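Local coordinates for uncharacterized protein (Bacteroides eggerthii DSM 20697, PDB 4ECO) that is of unknown function but, as a leucine-rich repeat protein, probably acts by binding other proteins, at residues I309-Y314 with M334-Y339; S357-Y362 with N381-H386; T25-K30 with N80-G85. All blocks are in the same frame, centred on the assembly; numbering follows the deposited sequence.

Overall arrangement
Following the chain from the N terminus, interaction 3 comes first: helix 27-41 starts against the turn entering strand 83-87, closing a loop of 49 intervening residues at the N-terminal end of the solenoid. Interaction 1, its centre about 38 Å from that of interaction 3, closes a loop of 19 residues that holds the short helix 323-326, and interaction 2 closes the loop from strand 354-359 to strand 381-383. All three are in series; none nests or crosses. Interactions 1 and 2 touch, because strand 334-336 pairs with strand 354-359: N359 N probably donates to L335 O (3.1 Å), and Y339 stacks on Y362. Together they make four consecutive parallel strands, whereas interaction 3 fastens a helix to a strand end.

Interaction 1 (I309-Y314 with M334-Y339); sequences IIYIGY and MLECLY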
loop_
_atom_site.group_PDB
_atom_site.type_symbol
_atom_site.label_atom_id
_atom_site.label_comp_id
_atom_site.label_asym_id
_atom_site.label_seq_id
_atom_site.Cartn_x
_atom_site.Cartn_y
_atom_site.Cartn_z
ATOM N N ILE A 309 -7.593 1.152 13.011
ATOM C CA ILE A 309 -6.562 1.367 11.977
ATOM C C ILE A 309 -5.230 1.674 12.637
ATOM O O ILE A 309 -5.162 2.553 13.480
ATOM C CB ILE A 309 -6.965 2.508 10.985
ATOM C CG1 ILE A 309 -8.414 2.335 10.462
ATOM C CG2 ILE A 309 -5.951 2.639 9.834
ATOM C CD1 ILE A 309 -9.058 3.587 9.943
ATOM N N ILE A 310 -4.173 0.971 12.223
ATOM C CA ILE A 310 -2.807 1.185 12.696
ATOM C C ILE A 310 -1.878 1.418 11.491
ATOM O O ILE A 310 -1.734 0.541 10.635
ATOM C CB ILE A 310 -2.278 0.011 13.590
ATOM C CG1 ILE A 310 -3.158 -0.209 14.847
ATOM C CG2 ILE A 310 -0.817 0.256 13.980
ATOM C CD1 ILE A 310 -2.786 -1.380 15.755
ATOM N N TYR A 311 -1.266 2.598 11.427
ATOM C CA TYR A 311 -0.236 2.908 10.441
ATOM C C TYR A 311 1.070 2.917 11.228
ATOM O O TYR A 311 1.274 3.836 12.033
ATOM C CB TYR A 311 -0.500 4.234 9.676
ATOM C CG TYR A 311 -1.746 4.275 8.820
ATOM C CD1 TYR A 311 -1.852 3.496 7.669
ATOM C CD2 TYR A 311 -2.793 5.145 9.116
ATOM C CE1 TYR A 311 -2.992 3.541 6.866
ATOM C CE2 TYR A 311 -3.918 5.227 8.299
ATOM C CZ TYR A 311 -4.014 4.423 7.173
ATOM O OH TYR A 311 -5.116 4.508 6.353
ATOM N N ILE A 312 1.895 1.853 11.106
ATOM C CA ILE A 312 3.108 1.792 11.923
ATOM C C ILE A 312 4.347 1.458 11.026
ATOM O O ILE A 312 5.396 1.023 11.533
ATOM C CB ILE A 312 2.921 0.817 13.138
ATOM C CG1 ILE A 312 4.030 0.983 14.197
ATOM C CG2 ILE A 312 2.679 -0.646 12.727
ATOM C CD1 ILE A 312 3.607 0.757 15.626
ATOM N N GLY A 313 4.232 1.757 9.726
ATOM C CA GLY A 313 5.326 1.572 8.776
ATOM C C GLY A 313 6.490 2.524 9.007
ATOM O O GLY A 313 6.360 3.493 9.767
ATOM N N TYR A 314 7.638 2.270 8.338
ATOM C CA TYR A 314 8.872 3.071 8.444
ATOM C C TYR A 314 9.324 3.192 9.933
ATOM O O TYR A 314 9.598 4.274 10.439
ATOM C CB TYR A 314 8.715 4.454 7.800
ATOM C CG TYR A 314 8.471 4.425 6.307
ATOM C CD1 TYR A 314 9.535 4.400 5.408
ATOM C CD2 TYR A 314 7.180 4.490 5.787
ATOM C CE1 TYR A 314 9.317 4.395 4.029
ATOM C CE2 TYR A 314 6.954 4.466 4.411
ATOM C CZ TYR A 314 8.029 4.441 3.537
ATOM O OH TYR A 314 7.827 4.462 2.186
HETATM N N MSE A 334 -7.299 -2.645 10.074
HETATM C CA MSE A 334 -6.236 -2.250 9.138
HETATM C C MSE A 334 -4.893 -2.194 9.842
HETATM O O MSE A 334 -4.753 -1.543 10.888
HETATM C CB MSE A 334 -6.534 -0.904 8.485
HETATM C CG MSE A 334 -7.647 -0.951 7.449
HETATM SE SE MSE A 334 -8.082 0.830 6.755
HETATM C CE MSE A 334 -6.322 1.290 5.904
ATOM N N LEU A 335 -3.902 -2.915 9.269
ATOM C CA LEU A 335 -2.544 -2.932 9.801
ATOM C C LEU A 335 -1.548 -2.867 8.669
ATOM O O LEU A 335 -1.665 -3.644 7.699
ATOM C CB LEU A 335 -2.305 -4.175 10.669
ATOM C CG LEU A 335 -0.919 -4.358 11.274
ATOM C CD1 LEU A 335 -0.573 -3.219 12.277
ATOM C CD2 LEU A 335 -0.811 -5.714 11.917
ATOM N N GLU A 336 -0.587 -1.922 8.776
ATOM C CA GLU A 336 0.502 -1.807 7.809
ATOM C C GLU A 336 1.795 -1.624 8.617
ATOM O O GLU A 336 1.827 -0.826 9.568
ATOM C CB GLU A 336 0.273 -0.717 6.713
ATOM C CG GLU A 336 0.538 0.755 7.053
ATOM C CD GLU A 336 1.984 1.221 7.107
ATOM O OE1 GLU A 336 2.867 0.515 6.572
ATOM O OE2 GLU A 336 2.235 2.303 7.682
ATOM N N CYS A 337 2.833 -2.429 8.277
ATOM C CA CYS A 337 4.156 -2.415 8.915
ATOM C C CYS A 337 5.256 -2.341 7.850
ATOM O O CYS A 337 6.337 -2.905 8.049
ATOM C CB CYS A 337 4.358 -3.627 9.821
ATOM S SG CYS A 337 2.996 -3.951 10.953
ATOM N N LEU A 338 4.989 -1.651 6.731
ATOM C CA LEU A 338 5.971 -1.458 5.670
ATOM C C LEU A 338 7.282 -0.920 6.212
ATOM O O LEU A 338 7.272 -0.035 7.064
ATOM C CB LEU A 338 5.436 -0.477 4.628
ATOM C CG LEU A 338 4.416 -0.996 3.635
ATOM C CD1 LEU A 338 3.614 0.155 3.068
ATOM C CD2 LEU A 338 5.092 -1.703 2.494
ATOM N N TYR A 339 8.400 -1.470 5.755
ATOM C CA TYR A 339 9.750 -1.038 6.086
ATOM C C TYR A 339 9.978 -0.949 7.589
ATOM O O TYR A 339 10.185 0.132 8.155
ATOM C CB TYR A 339 10.084 0.312 5.417
ATOM C CG TYR A 339 9.829 0.334 3.932
ATOM C CD1 TYR A 339 10.773 -0.151 3.036
ATOM C CD2 TYR A 339 8.646 0.844 3.417
ATOM C CE1 TYR A 339 10.550 -0.116 1.658
ATOM C CE2 TYR A 339 8.410 0.882 2.042
ATOM C CZ TYR A 339 9.369 0.407 1.165
ATOM O OH TYR A 339 9.140 0.458 -0.191
#
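I310 and I312 are bonded to M334 and E336 of the neighbouring strand through parallel main chains. I310 N donates to M334 O at 2.9 Å, I310 O accepts from E336 N, and I312 N reaches E336 O at 3.1 Å. Past the strands, Y314 N binds L338 O.

The tight part is the buried strand region. On the face that carries I310 and L335, I310 CG2 lies 3.9 Å from L335 CD1, and W295 of helix 288-300 touches both side chains; branched aliphatic groups suit this core. On the other face M334, a selenomethionine, runs alongside I309 and bends at its third torsion (63°), which brings CE against the hydroxyl end of Y311, a van der Waals contact (M334 CE to Y311 OH 3.5 Å). That hydroxyl is itself bonded to R142 O. Helix 144-149 covers this face as well.

E336 is the polar exception. Its CG, between the backbone N and the carbonyl carbon (chi1 80°), meets the edge of the Y311 ring, and a second bend folds the chain forward. One oxygen, OE2, takes G313 N at 2.9 Å from above the carboxylate plane; the other, OE1, takes L338 N at 3.0 Å. Glycine suits position 313, since a beta carbon there would probably crowd the E336 carboxylate.

Toward the partly exposed Y339 the fit is looser. The Y314 and Y339 ring centroids lie 4.9 Å apart with planes at 23°, slid so far that they barely overlap, although Y339 CD2 rests over one face of Y314, whose hydroxyl is bonded to L183 N.

Two main-chain N-H groups thus grip a buried carboxylate and would be expected to stabilise its negative charge, so that E336 ties together the chain just after strands 309-311 and 334-336.

Interaction 2 (S357-Y362 with N381-H386); sequences SLNLAY and NLSFAH
Successive turns of the leucine-rich repeat solenoid meet where strand 357-359 runs beside strand 381-383, together with the residues just after them; such short parallel strands line one side of the fold. The axes of the two short strands make an angle of 28°. S383 is held by both of its main-chain polar groups: its N donates to L358 O at 3.2 Å, and its O receives L360 N at 2.9 Å in a nearly straight bond. Farther along, Y362 N binds A385 O.

Leucines and phenylalanine fill the interior. L382 CD2 reaches L358 CB at 3.7 Å, while F384 CZ meets L358 CD2 and F384 CE2 meets L360 CD1, both obliquely to the ring. L358 crosses the phenylalanine at about a right angle; L360 lies alongside it.

The opposite face carries small polar groups. S383 OG stands anti to the backbone N (chi1 -173°), where it accepts A385 N at 3.3 Å and makes an ST turn just where the strand gives way to loop. The small A361 fits beside it, its CB 3.7 Å from S383 OG.

At the turn, Y362 and H386 point the same way and form an offset stack, centroids 4.0 Å apart and planes at 10°. H386 CD2 lies over one face of the tyrosine, and H386 CB also rests on that face as a CH-pi contact. With an alanine in place of Y362, H386 would probably lose one of the two rings between which its imidazole is stacked, leaving it freer to turn.

The stack continues to Y339 on one side and Y411 on the other. Strand 404-408 flanks 381-383, strand 334-336 flanks 357-359, and N387 ND2 bonds to L360 O, joining the turns beyond the strands.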
loop_
_atom_site.group_PDB
_atom_site.type_symbol
_atom_site.label_atom_id
_atom_site.label_comp_id
_atom_site.label_asym_id
_atom_site.label_seq_id
_atom_site.Cartn_x
_atom_site.Cartn_y
_atom_site.Cartn_z
ATOM N N SER A 357 -7.447 -4.638 5.451
ATOM C CA SER A 357 -6.140 -4.289 4.907
ATOM C C SER A 357 -5.071 -4.957 5.712
ATOM O O SER A 357 -5.157 -4.965 6.924
ATOM C CB SER A 357 -5.929 -2.770 4.912
ATOM O OG SER A 357 -6.596 -2.091 3.856
ATOM N N LEU A 358 -4.059 -5.488 5.051
ATOM C CA LEU A 358 -2.869 -6.053 5.680
ATOM C C LEU A 358 -1.707 -5.891 4.713
ATOM O O LEU A 358 -1.785 -6.266 3.551
ATOM C CB LEU A 358 -3.051 -7.507 6.135
ATOM C CG LEU A 358 -1.879 -8.176 6.864
ATOM C CD1 LEU A 358 -1.595 -7.509 8.218
ATOM C CD2 LEU A 358 -2.136 -9.655 7.028
ATOM N N ASN A 359 -0.674 -5.227 5.178
ATOM C CA ASN A 359 0.524 -4.985 4.394
ATOM C C ASN A 359 1.742 -5.093 5.318
ATOM O O ASN A 359 1.956 -4.219 6.152
ATOM C CB ASN A 359 0.447 -3.628 3.688
ATOM C CG ASN A 359 1.400 -3.499 2.520
ATOM O OD1 ASN A 359 2.610 -3.803 2.624
ATOM N ND2 ASN A 359 0.862 -3.056 1.371
ATOM N N LEU A 360 2.492 -6.215 5.199
ATOM C CA LEU A 360 3.682 -6.539 6.002
ATOM C C LEU A 360 4.949 -6.519 5.128
ATOM O O LEU A 360 5.992 -7.053 5.526
ATOM C CB LEU A 360 3.494 -7.922 6.652
ATOM C CG LEU A 360 2.278 -8.098 7.588
ATOM C CD1 LEU A 360 2.110 -9.538 8.011
ATOM C CD2 LEU A 360 2.381 -7.212 8.817
ATOM N N ALA A 361 4.866 -5.867 3.945
ATOM C CA ALA A 361 5.962 -5.865 3.002
ATOM C C ALA A 361 7.194 -5.157 3.553
ATOM O O ALA A 361 7.090 -4.293 4.426
ATOM C CB ALA A 361 5.538 -5.240 1.690
ATOM N N TYR A 362 8.368 -5.587 3.057
ATOM C CA TYR A 362 9.677 -5.041 3.333
ATOM C C TYR A 362 10.059 -5.220 4.805
ATOM O O TYR A 362 10.257 -4.259 5.566
ATOM C CB TYR A 362 9.766 -3.581 2.896
ATOM C CG TYR A 362 9.663 -3.406 1.399
ATOM C CD1 TYR A 362 10.789 -3.503 0.590
ATOM C CD2 TYR A 362 8.440 -3.139 0.786
ATOM C CE1 TYR A 362 10.702 -3.343 -0.795
ATOM C CE2 TYR A 362 8.336 -3.008 -0.605
ATOM C CZ TYR A 362 9.477 -3.085 -1.388
ATOM O OH TYR A 362 9.416 -2.898 -2.753
ATOM N N ASN A 381 -6.699 -6.137 -1.748
ATOM C CA ASN A 381 -5.314 -6.588 -1.893
ATOM C C ASN A 381 -4.588 -6.696 -0.554
ATOM O O ASN A 381 -4.777 -5.851 0.339
ATOM C CB ASN A 381 -4.522 -5.632 -2.807
ATOM C CG ASN A 381 -4.962 -5.584 -4.248
ATOM O OD1 ASN A 381 -5.203 -6.601 -4.894
ATOM N ND2 ASN A 381 -5.016 -4.397 -4.812
ATOM N N LEU A 382 -3.729 -7.743 -0.440
ATOM C CA LEU A 382 -2.844 -8.016 0.713
ATOM C C LEU A 382 -1.423 -8.159 0.248
ATOM O O LEU A 382 -1.192 -8.561 -0.909
ATOM C CB LEU A 382 -3.234 -9.276 1.487
ATOM C CG LEU A 382 -4.648 -9.429 1.995
ATOM C CD1 LEU A 382 -4.841 -10.825 2.507
ATOM C CD2 LEU A 382 -4.980 -8.383 3.058
ATOM N N SER A 383 -0.458 -7.851 1.142
ATOM C CA SER A 383 0.947 -7.981 0.790
ATOM C C SER A 383 1.828 -8.513 1.922
ATOM O O SER A 383 1.839 -7.990 3.046
ATOM C CB SER A 383 1.522 -6.663 0.318
ATOM O OG SER A 383 2.835 -6.907 -0.162
ATOM N N PHE A 384 2.615 -9.539 1.556
ATOM C CA PHE A 384 3.621 -10.205 2.362
ATOM C C PHE A 384 4.939 -10.147 1.608
ATOM O O PHE A 384 5.880 -10.883 1.920
ATOM C CB PHE A 384 3.206 -11.645 2.655
ATOM C CG PHE A 384 1.867 -11.789 3.329
ATOM C CD1 PHE A 384 0.693 -11.882 2.576
ATOM C CD2 PHE A 384 1.775 -11.881 4.720
ATOM C CE1 PHE A 384 -0.549 -12.044 3.200
ATOM C CE2 PHE A 384 0.531 -12.053 5.344
ATOM C CZ PHE A 384 -0.619 -12.153 4.576
ATOM N N ALA A 385 4.999 -9.272 0.590
ATOM C CA ALA A 385 6.161 -9.122 -0.280
ATOM C C ALA A 385 7.420 -8.657 0.479
ATOM O O ALA A 385 7.316 -7.966 1.491
ATOM C CB ALA A 385 5.850 -8.152 -1.394
ATOM N N HIS A 386 8.611 -9.048 -0.029
ATOM C CA HIS A 386 9.922 -8.658 0.479
ATOM C C HIS A 386 10.074 -9.043 1.934
ATOM O O HIS A 386 10.132 -8.192 2.818
ATOM C CB HIS A 386 10.188 -7.171 0.273
ATOM C CG HIS A 386 10.281 -6.781 -1.164
ATOM N ND1 HIS A 386 11.495 -6.756 -1.826
ATOM C CD2 HIS A 386 9.302 -6.427 -2.027
ATOM C CE1 HIS A 386 11.220 -6.362 -3.059
ATOM N NE2 HIS A 386 9.911 -6.161 -3.234
#

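Interaction 3 (T25-K30 with N80-G85); sequences TAEYIK and NGRVTG
E27 and R82 meet mainly by packing rather than by hydrogen bonding. The two side chains run alongside each other. R82 bends at its third torsion (74°), which lays one face of the guanidinium against E27 CB, 3.6 Å from R82 NH1. A long arginine suits this place, its CG lying against Y28 CB at 3.8 Å before the charged end passes E27.

Y28 supplies the remaining van der Waals contacts. Its CB is 3.3 Å from G81 O and 3.5 Å from N80 O, while the ring extends away from the 80-82 turn, its CG between the backbone N and the carbonyl carbon (chi1 78°). G81 has a positive phi of 77° and no side chain, which suits a tight turn facing the tyrosine.

Charge adds a weaker component. E27 OE1 is 4.0 Å from R82 NH2, a long salt bridge in which the oxygen lies well out of the guanidinium plane and no N-H points at it. The closer partner of E27 is K30, whose NZ meets OE1 at 3.0 Å; the carboxylate also accepts from Q103 NE2.

R82 NH2 finds its stronger mate in D31 on helix 27-41, and D31 also takes V83 N. The helix start is thereby tied to the head of strand 83-87, which pairs with strands 75-77 and 109-111 and carries a classic beta bulge at T84 and G85 opposite S76.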
loop_
_atom_site.group_PDB
_atom_site.type_symbol
_atom_site.label_atom_id
_atom_site.label_comp_id
_atom_site.label_asym_id
_atom_site.label_seq_id
_atom_site.Cartn_x
_atom_site.Cartn_y
_atom_site.Cartn_z
ATOM N N THR A 25 -16.418 39.934 28.023
ATOM C CA THR A 25 -15.940 39.627 26.682
ATOM C C THR A 25 -16.545 38.293 26.168
ATOM O O THR A 25 -16.535 37.279 26.884
ATOM C CB THR A 25 -14.395 39.632 26.683
ATOM O OG1 THR A 25 -13.917 39.280 25.390
ATOM C CG2 THR A 25 -13.769 38.744 27.785
ATOM N N ALA A 26 -17.077 38.322 24.915
ATOM C CA ALA A 26 -17.701 37.185 24.224
ATOM C C ALA A 26 -16.689 36.084 23.919
ATOM O O ALA A 26 -15.526 36.381 23.655
ATOM C CB ALA A 26 -18.350 37.656 22.941
ATOM N N GLU A 27 -17.139 34.811 23.934
ATOM C CA GLU A 27 -16.276 33.633 23.762
ATOM C C GLU A 27 -15.569 33.601 22.423
ATOM O O GLU A 27 -14.372 33.308 22.392
ATOM C CB GLU A 27 -17.051 32.320 23.958
ATOM C CG GLU A 27 -17.329 31.979 25.419
ATOM C CD GLU A 27 -16.133 31.928 26.357
ATOM O OE1 GLU A 27 -15.067 31.410 25.946
ATOM O OE2 GLU A 27 -16.268 32.411 27.506
ATOM N N TYR A 28 -16.265 33.943 21.334
ATOM C CA TYR A 28 -15.639 33.921 20.015
ATOM C C TYR A 28 -14.476 34.955 19.960
ATOM O O TYR A 28 -13.448 34.667 19.355
ATOM C CB TYR A 28 -16.682 34.145 18.911
ATOM C CG TYR A 28 -17.126 35.575 18.725
ATOM C CD1 TYR A 28 -18.101 36.135 19.544
ATOM C CD2 TYR A 28 -16.596 36.363 17.706
ATOM C CE1 TYR A 28 -18.512 37.456 19.379
ATOM C CE2 TYR A 28 -17.014 37.677 17.518
ATOM C CZ TYR A 28 -17.968 38.223 18.363
ATOM O OH TYR A 28 -18.378 39.523 18.179
ATOM N N ILE A 29 -14.602 36.094 20.670
ATOM C CA ILE A 29 -13.538 37.094 20.784
ATOM C C ILE A 29 -12.347 36.486 21.606
ATOM O O ILE A 29 -11.185 36.608 21.192
ATOM C CB ILE A 29 -14.104 38.406 21.408
ATOM C CG1 ILE A 29 -15.171 39.082 20.492
ATOM C CG2 ILE A 29 -13.000 39.390 21.837
ATOM C CD1 ILE A 29 -14.679 39.758 19.129
ATOM N N LYS A 30 -12.649 35.801 22.735
ATOM C CA LYS A 30 -11.637 35.162 23.588
ATOM C C LYS A 30 -10.801 34.144 22.760
ATOM O O LYS A 30 -9.574 34.059 22.949
ATOM C CB LYS A 30 -12.299 34.499 24.812
ATOM C CG LYS A 30 -12.884 35.526 25.815
ATOM C CD LYS A 30 -13.938 34.978 26.809
ATOM C CE LYS A 30 -13.392 34.256 28.036
ATOM N NZ LYS A 30 -13.263 32.774 27.859
ATOM N N ASN A 80 -21.536 31.081 15.135
ATOM C CA ASN A 80 -21.356 31.985 16.263
ATOM C C ASN A 80 -19.948 32.585 16.287
ATOM O O ASN A 80 -19.635 33.356 17.202
ATOM C CB ASN A 80 -21.658 31.262 17.566
ATOM C CG ASN A 80 -23.108 30.850 17.669
ATOM O OD1 ASN A 80 -23.415 29.662 17.742
ATOM N ND2 ASN A 80 -24.035 31.821 17.640
ATOM N N GLY A 81 -19.150 32.275 15.256
ATOM C CA GLY A 81 -17.785 32.765 15.089
ATOM C C GLY A 81 -16.749 32.070 15.951
ATOM O O GLY A 81 -15.646 32.601 16.129
ATOM N N ARG A 82 -17.084 30.881 16.499
ATOM C CA ARG A 82 -16.132 30.146 17.322
ATOM C C ARG A 82 -15.315 29.223 16.435
ATOM O O ARG A 82 -15.826 28.728 15.423
ATOM C CB ARG A 82 -16.806 29.406 18.481
ATOM C CG ARG A 82 -17.137 30.408 19.581
ATOM C CD ARG A 82 -17.248 29.798 20.950
ATOM N NE ARG A 82 -15.951 29.432 21.512
ATOM C CZ ARG A 82 -15.788 28.922 22.726
ATOM N NH1 ARG A 82 -16.835 28.714 23.512
ATOM N NH2 ARG A 82 -14.576 28.618 23.166
ATOM N N VAL A 83 -14.018 29.047 16.796
ATOM C CA VAL A 83 -13.023 28.252 16.064
ATOM C C VAL A 83 -13.380 26.778 16.186
ATOM O O VAL A 83 -13.432 26.271 17.306
ATOM C CB VAL A 83 -11.570 28.526 16.543
ATOM C CG1 VAL A 83 -10.576 27.660 15.773
ATOM C CG2 VAL A 83 -11.208 29.999 16.412
ATOM N N THR A 84 -13.625 26.098 15.047
ATOM C CA THR A 84 -13.994 24.683 15.058
ATOM C C THR A 84 -12.888 23.830 14.417
ATOM O O THR A 84 -12.875 22.609 14.596
ATOM C CB THR A 84 -15.357 24.450 14.378
ATOM O OG1 THR A 84 -15.291 24.705 12.974
ATOM C CG2 THR A 84 -16.472 25.249 15.024
ATOM N N GLY A 85 -11.933 24.476 13.756
ATOM C CA GLY A 85 -10.816 23.791 13.116
ATOM C C GLY A 85 -9.596 24.663 13.029
ATOM O O GLY A 85 -9.704 25.873 12.852
#